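PDB 3N8H: pantothenate synthetase from Francisella tularensis subsp. tularensis, which probably catalyses the ATP-dependent condensation of pantoate with beta-alanine to give pantothenate, by way of a pantoyl-adenylate intermediate. Local coordinates for residues L113-I118 with Q235-R240; K192-T197 with V250-N255. All coordinates share one frame; numbering follows the deposited sequence.

Contact 1 of 2, residues L113-I118 with Q235-R240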
loop_
_atom_site.group_PDB
_atom_site.type_symbol
_atom_site.label_atom_id
_atom_site.label_comp_id
_atom_site.label_asym_id
_atom_site.label_seq_id
_atom_site.Cartn_x
_atom_site.Cartn_y
_atom_site.Cartn_z
ATOM N N LEU A 113 9.199 2.546 -10.613
ATOM C CA LEU A 113 10.209 3.590 -10.703
ATOM C C LEU A 113 11.591 3.009 -10.949
ATOM O O LEU A 113 11.824 1.825 -10.735
ATOM C CB LEU A 113 10.224 4.494 -9.466
ATOM C CG LEU A 113 9.945 4.051 -8.014
ATOM C CD1 LEU A 113 10.011 2.552 -7.737
ATOM C CD2 LEU A 113 10.818 4.827 -7.035
ATOM N N GLU A 114 12.511 3.863 -11.385
ATOM C CA GLU A 114 13.823 3.410 -11.850
ATOM C C GLU A 114 14.641 2.625 -10.831
ATOM O O GLU A 114 15.132 1.522 -11.112
ATOM C CB GLU A 114 14.631 4.591 -12.379
ATOM C CG GLU A 114 14.586 4.690 -13.886
ATOM C CD GLU A 114 15.236 3.490 -14.558
ATOM O OE1 GLU A 114 14.497 2.605 -15.052
ATOM O OE2 GLU A 114 16.488 3.430 -14.587
ATOM N N ILE A 115 14.783 3.190 -9.647
ATOM C CA ILE A 115 15.590 2.542 -8.618
ATOM C C ILE A 115 15.128 1.112 -8.338
ATOM O O ILE A 115 15.899 0.291 -7.868
ATOM C CB ILE A 115 15.608 3.352 -7.314
ATOM C CG1 ILE A 115 16.730 2.851 -6.398
ATOM C CG2 ILE A 115 14.251 3.277 -6.610
ATOM C CD1 ILE A 115 18.091 2.803 -7.067
ATOM N N ALA A 116 13.874 0.807 -8.635
ATOM C CA ALA A 116 13.352 -0.531 -8.365
ATOM C C ALA A 116 13.614 -1.492 -9.507
ATOM O O ALA A 116 13.447 -2.699 -9.348
ATOM C CB ALA A 116 11.870 -0.473 -8.083
ATOM N N ASN A 117 14.007 -0.939 -10.658
ATOM C CA ASN A 117 14.137 -1.695 -11.893
ATOM C C ASN A 117 15.559 -2.133 -12.201
ATOM O O ASN A 117 15.793 -2.840 -13.185
ATOM C CB ASN A 117 13.645 -0.861 -13.077
ATOM C CG ASN A 117 12.150 -0.712 -13.105
ATOM O OD1 ASN A 117 11.419 -1.538 -12.560
ATOM N ND2 ASN A 117 11.679 0.342 -13.753
ATOM N N ILE A 118 16.503 -1.695 -11.382
ATOM C CA ILE A 118 17.914 -2.012 -11.598
ATOM C C ILE A 118 18.493 -2.816 -10.442
ATOM O O ILE A 118 17.833 -2.999 -9.408
ATOM C CB ILE A 118 18.742 -0.727 -11.768
ATOM C CG1 ILE A 118 18.535 0.200 -10.560
ATOM C CG2 ILE A 118 18.375 -0.012 -13.117
ATOM C CD1 ILE A 118 19.529 1.361 -10.454
ATOM N N GLN A 235 28.277 -2.758 -10.473
ATOM C CA GLN A 235 27.970 -1.513 -11.161
ATOM C C GLN A 235 28.329 -0.301 -10.326
ATOM O O GLN A 235 28.301 -0.341 -9.083
ATOM C CB GLN A 235 26.474 -1.448 -11.485
ATOM C CG GLN A 235 26.015 -2.451 -12.522
ATOM C CD GLN A 235 25.002 -1.870 -13.490
ATOM O OE1 GLN A 235 24.500 -0.756 -13.303
ATOM N NE2 GLN A 235 24.690 -2.628 -14.528
ATOM N N LYS A 236 28.661 0.783 -11.012
ATOM C CA LYS A 236 28.760 2.086 -10.366
ATOM C C LYS A 236 27.451 2.829 -10.526
ATOM O O LYS A 236 26.989 3.050 -11.637
ATOM C CB LYS A 236 29.884 2.920 -10.969
ATOM C CG LYS A 236 31.236 2.244 -10.932
ATOM C CD LYS A 236 32.289 3.078 -11.639
ATOM C CE LYS A 236 33.535 2.267 -11.898
ATOM N NZ LYS A 236 34.577 3.080 -12.620
ATOM N N LEU A 237 26.840 3.188 -9.410
ATOM C CA LEU A 237 25.673 4.060 -9.439
ATOM C C LEU A 237 26.068 5.315 -8.686
ATOM O O LEU A 237 26.378 5.258 -7.492
ATOM C CB LEU A 237 24.468 3.393 -8.775
ATOM C CG LEU A 237 23.033 3.813 -9.147
ATOM C CD1 LEU A 237 22.174 3.988 -7.890
ATOM C CD2 LEU A 237 22.966 5.050 -10.045
ATOM N N ASN A 238 26.082 6.448 -9.380
ATOM C CA ASN A 238 26.574 7.677 -8.774
ATOM C C ASN A 238 28.036 7.504 -8.365
ATOM O O ASN A 238 28.884 7.219 -9.212
ATOM C CB ASN A 238 25.695 8.080 -7.591
ATOM C CG ASN A 238 24.384 8.691 -8.035
ATOM O OD1 ASN A 238 24.340 9.860 -8.417
ATOM N ND2 ASN A 238 23.314 7.900 -8.013
ATOM N N ASN A 239 28.346 7.664 -7.083
ATOM C CA ASN A 239 29.727 7.441 -6.662
ATOM C C ASN A 239 29.896 6.205 -5.782
ATOM O O ASN A 239 30.851 6.105 -5.006
ATOM C CB ASN A 239 30.319 8.692 -6.001
ATOM C CG ASN A 239 29.384 9.317 -4.984
ATOM O OD1 ASN A 239 28.728 8.613 -4.211
ATOM N ND2 ASN A 239 29.319 10.651 -4.979
ATOM N N ARG A 240 28.976 5.255 -5.926
ATOM C CA ARG A 240 29.049 4.008 -5.168
ATOM C C ARG A 240 29.248 2.840 -6.106
ATOM O O ARG A 240 28.862 2.892 -7.275
ATOM C CB ARG A 240 27.774 3.796 -4.340
ATOM C CG ARG A 240 27.428 4.990 -3.453
ATOM C CD ARG A 240 26.245 4.715 -2.546
ATOM N NE ARG A 240 26.603 3.786 -1.484
ATOM C CZ ARG A 240 27.127 4.146 -0.319
ATOM N NH1 ARG A 240 27.352 5.424 -0.033
ATOM N NH2 ARG A 240 27.417 3.225 0.569
#

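Contact 2 of 2, residues K192-T197 with V250-N255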
loop_
_atom_site.group_PDB
_atom_site.type_symbol
_atom_site.label_atom_id
_atom_site.label_comp_id
_atom_site.label_asym_id
_atom_site.label_seq_id
_atom_site.Cartn_x
_atom_site.Cartn_y
_atom_site.Cartn_z
ATOM N N LYS A 192 25.612 -17.470 7.445
ATOM C CA LYS A 192 25.612 -18.648 8.325
ATOM C C LYS A 192 25.497 -19.928 7.497
ATOM O O LYS A 192 25.749 -21.017 7.995
ATOM C CB LYS A 192 24.501 -18.576 9.383
ATOM C CG LYS A 192 24.693 -17.439 10.391
ATOM C CD LYS A 192 23.370 -16.821 10.821
ATOM C CE LYS A 192 23.576 -15.409 11.368
ATOM N NZ LYS A 192 23.076 -15.299 12.754
ATOM N N ASN A 193 25.121 -19.774 6.229
ATOM C CA ASN A 193 24.986 -20.905 5.321
ATOM C C ASN A 193 26.279 -21.208 4.576
ATOM O O ASN A 193 26.370 -22.207 3.866
ATOM C CB ASN A 193 23.829 -20.677 4.342
ATOM C CG ASN A 193 22.468 -20.883 4.996
ATOM O OD1 ASN A 193 22.374 -21.457 6.090
ATOM N ND2 ASN A 193 21.411 -20.407 4.343
ATOM N N LEU A 194 27.285 -20.355 4.760
ATOM C CA LEU A 194 28.585 -20.573 4.122
ATOM C C LEU A 194 29.403 -21.633 4.843
ATOM O O LEU A 194 29.539 -21.597 6.074
ATOM C CB LEU A 194 29.404 -19.289 4.110
ATOM C CG LEU A 194 28.878 -18.067 3.366
ATOM C CD1 LEU A 194 29.758 -16.849 3.749
ATOM C CD2 LEU A 194 28.871 -18.322 1.858
ATOM N N THR A 195 29.965 -22.564 4.079
ATOM C CA THR A 195 30.893 -23.524 4.645
ATOM C C THR A 195 32.218 -22.826 4.931
ATOM O O THR A 195 32.397 -21.648 4.612
ATOM C CB THR A 195 31.161 -24.706 3.688
ATOM O OG1 THR A 195 31.886 -24.236 2.542
ATOM C CG2 THR A 195 29.846 -25.354 3.246
ATOM N N SER A 196 33.147 -23.572 5.520
ATOM C CA SER A 196 34.479 -23.060 5.815
ATOM C C SER A 196 35.235 -22.622 4.557
ATOM O O SER A 196 35.878 -21.564 4.549
ATOM C CB SER A 196 35.287 -24.106 6.579
ATOM O OG SER A 196 35.158 -25.378 5.963
ATOM N N THR A 197 35.174 -23.432 3.503
ATOM C CA THR A 197 35.836 -23.070 2.252
ATOM C C THR A 197 35.126 -21.904 1.556
ATOM O O THR A 197 35.784 -21.076 0.937
ATOM C CB THR A 197 36.000 -24.272 1.275
ATOM O OG1 THR A 197 34.725 -24.843 0.976
ATOM C CG2 THR A 197 36.902 -25.339 1.878
ATOM N N VAL A 250 24.638 -19.527 -1.852
ATOM C CA VAL A 250 24.457 -18.400 -0.943
ATOM C C VAL A 250 24.621 -17.104 -1.706
ATOM O O VAL A 250 25.678 -16.853 -2.278
ATOM C CB VAL A 250 25.458 -18.451 0.268
ATOM C CG1 VAL A 250 25.262 -17.233 1.202
ATOM C CG2 VAL A 250 25.290 -19.739 1.029
ATOM N N ARG A 251 23.575 -16.275 -1.711
ATOM C CA ARG A 251 23.634 -15.036 -2.470
ATOM C C ARG A 251 23.894 -13.866 -1.520
ATOM O O ARG A 251 23.086 -13.605 -0.632
ATOM C CB ARG A 251 22.343 -14.807 -3.258
ATOM C CG ARG A 251 22.408 -13.671 -4.280
ATOM C CD ARG A 251 21.009 -13.393 -4.886
ATOM N NE ARG A 251 21.086 -12.268 -5.801
ATOM C CZ ARG A 251 20.946 -10.993 -5.431
ATOM N NH1 ARG A 251 20.672 -10.702 -4.178
ATOM N NH2 ARG A 251 21.062 -10.017 -6.323
ATOM N N LEU A 252 25.025 -13.189 -1.706
ATOM C CA LEU A 252 25.397 -12.019 -0.892
ATOM C C LEU A 252 25.474 -10.731 -1.716
ATOM O O LEU A 252 25.784 -10.783 -2.907
ATOM C CB LEU A 252 26.753 -12.250 -0.241
ATOM C CG LEU A 252 26.837 -13.484 0.665
ATOM C CD1 LEU A 252 28.210 -13.533 1.307
ATOM C CD2 LEU A 252 25.694 -13.481 1.710
ATOM N N ILE A 253 25.195 -9.586 -1.073
ATOM C CA ILE A 253 25.241 -8.289 -1.740
ATOM C C ILE A 253 26.045 -7.321 -0.903
ATOM O O ILE A 253 26.270 -7.538 0.306
ATOM C CB ILE A 253 23.822 -7.684 -2.011
ATOM C CG1 ILE A 253 23.268 -6.908 -0.793
ATOM C CG2 ILE A 253 22.852 -8.762 -2.474
ATOM C CD1 ILE A 253 21.870 -6.315 -1.002
ATOM N N ASP A 254 26.476 -6.253 -1.559
ATOM C CA ASP A 254 27.221 -5.188 -0.909
ATOM C C ASP A 254 27.125 -3.871 -1.712
ATOM O O ASP A 254 26.858 -3.863 -2.915
ATOM C CB ASP A 254 28.693 -5.623 -0.736
ATOM C CG ASP A 254 29.424 -4.810 0.314
ATOM O OD1 ASP A 254 28.796 -3.904 0.954
ATOM O OD2 ASP A 254 30.636 -5.048 0.483
ATOM N N ASN A 255 27.332 -2.750 -1.037
ATOM C CA ASN A 255 27.580 -1.512 -1.743
ATOM C C ASN A 255 28.472 -0.649 -0.853
ATOM O O ASN A 255 28.434 -0.765 0.376
ATOM C CB ASN A 255 26.263 -0.810 -2.084
ATOM C CG ASN A 255 25.697 -0.105 -0.919
ATOM O OD1 ASN A 255 26.044 1.061 -0.648
ATOM N ND2 ASN A 255 24.881 -0.816 -0.156
#

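Contact 1 of 2, residues L113-I118 with Q235-R240
Ile115 and Ile118 meet Leu237 by their outermost methyls. Ile115 CD1 lies 4.3 Å from Leu237 CD1, a methyl-to-methyl approach, while Ile118 CD1 comes up to the branch carbon, 4.5 Å from Leu237 CG. The two isoleucine methyls are themselves neighbours, Ile115 CD1 and Ile118 CD1 being 3.9 Å apart, and together they present a small apolar patch to one leucine. Ile118 reaches this far because its chain runs on extended beyond CB, with CD1 anti to CA (chi2 167°).

Behind the isoleucines, Gln155 NE2 is hydrogen-bonded to Ile115 O in the short, weakly bonded helix 114-117 and to Ile118 O just after it; Ile115 also packs on Met158 and Leu159 of helix 154-166. Leu237 is held by a two-residue beta hairpin: a type II' turn links strands 230-237 and 240-247, and Arg240 N donates to Leu237 O over 3.0 Å.

The contact thus joins the nucleotide-binding part of the fold to the tip of the C-terminal antiparallel sheet. With just 72 Å² buried and no hydrogen bond across it, the touch is dispersive and undirected, consistent with an interface that could tolerate small relative shifts.

Contact 2 of 2, residues K192-T197 with V250-N255
Leu194 and Val250 are brought together by two different first torsions: Leu194 sets CG beside its backbone N (chi1 -61°), whereas Val250 turns CG1 anti to its own N (chi1 179°). The two side chains cross at about a right angle, and Leu194 CD2 rests on the valine fork, 3.8 Å from Val250 CB and equally far from Val250 CG1.

The setting is an outer strand, 250-257, of the three-stranded antiparallel sheet in the C-terminal part of the fold, met by the linker that leads into helix 196-210. Leu252, two residues along and on the same face as Val250, extends the apolar surface, its CD1 lying 4.4 Å from Leu194 CD1. Arg251, in between, is directed to other partners, with a salt bridge to Glu120 and hydrogen bonds to Ser123 and Gln232.

On the linker side, polar bonds flank Leu194. Thr195 is the N-cap of helix 196-210: its OG1 caps a backbone N in the first turn, and Asp198 OD2 accepts a hydrogen bond from Thr195 N, the reciprocal pair making a capping box. Before it, Asn193 turns its CB towards the strand, where Val250 CG2 sits 3.7 Å from Asn193 CB and 3.9 Å from Asn193 O; the amide beyond is tied by ND2 to Thr72 O.

How the contacts relate
Contacts 1 and 2 grip the same antiparallel sheet at separate places, their centres 23 Å apart: contact 1 at a hairpin tip near the surface, contact 2, buried, on the outer strand 250-257. A polar bridge connects them, for Arg240 NH2 lies 2.8 Å from Asn255 OD1 in a probable hydrogen bond. The same Arg240 NH2 forms a salt bridge with Glu151, which belongs to the predicted ATP-binding residues; Glu151 O in turn accepts a hydrogen bond from Asn255 ND2. Contact 2 is nearer the bound proline, the Leu252 side chain lying about 9 Å from it and about 9 Å from AMP; in contact 1 the Ile115 side chain is about 13 Å from proline.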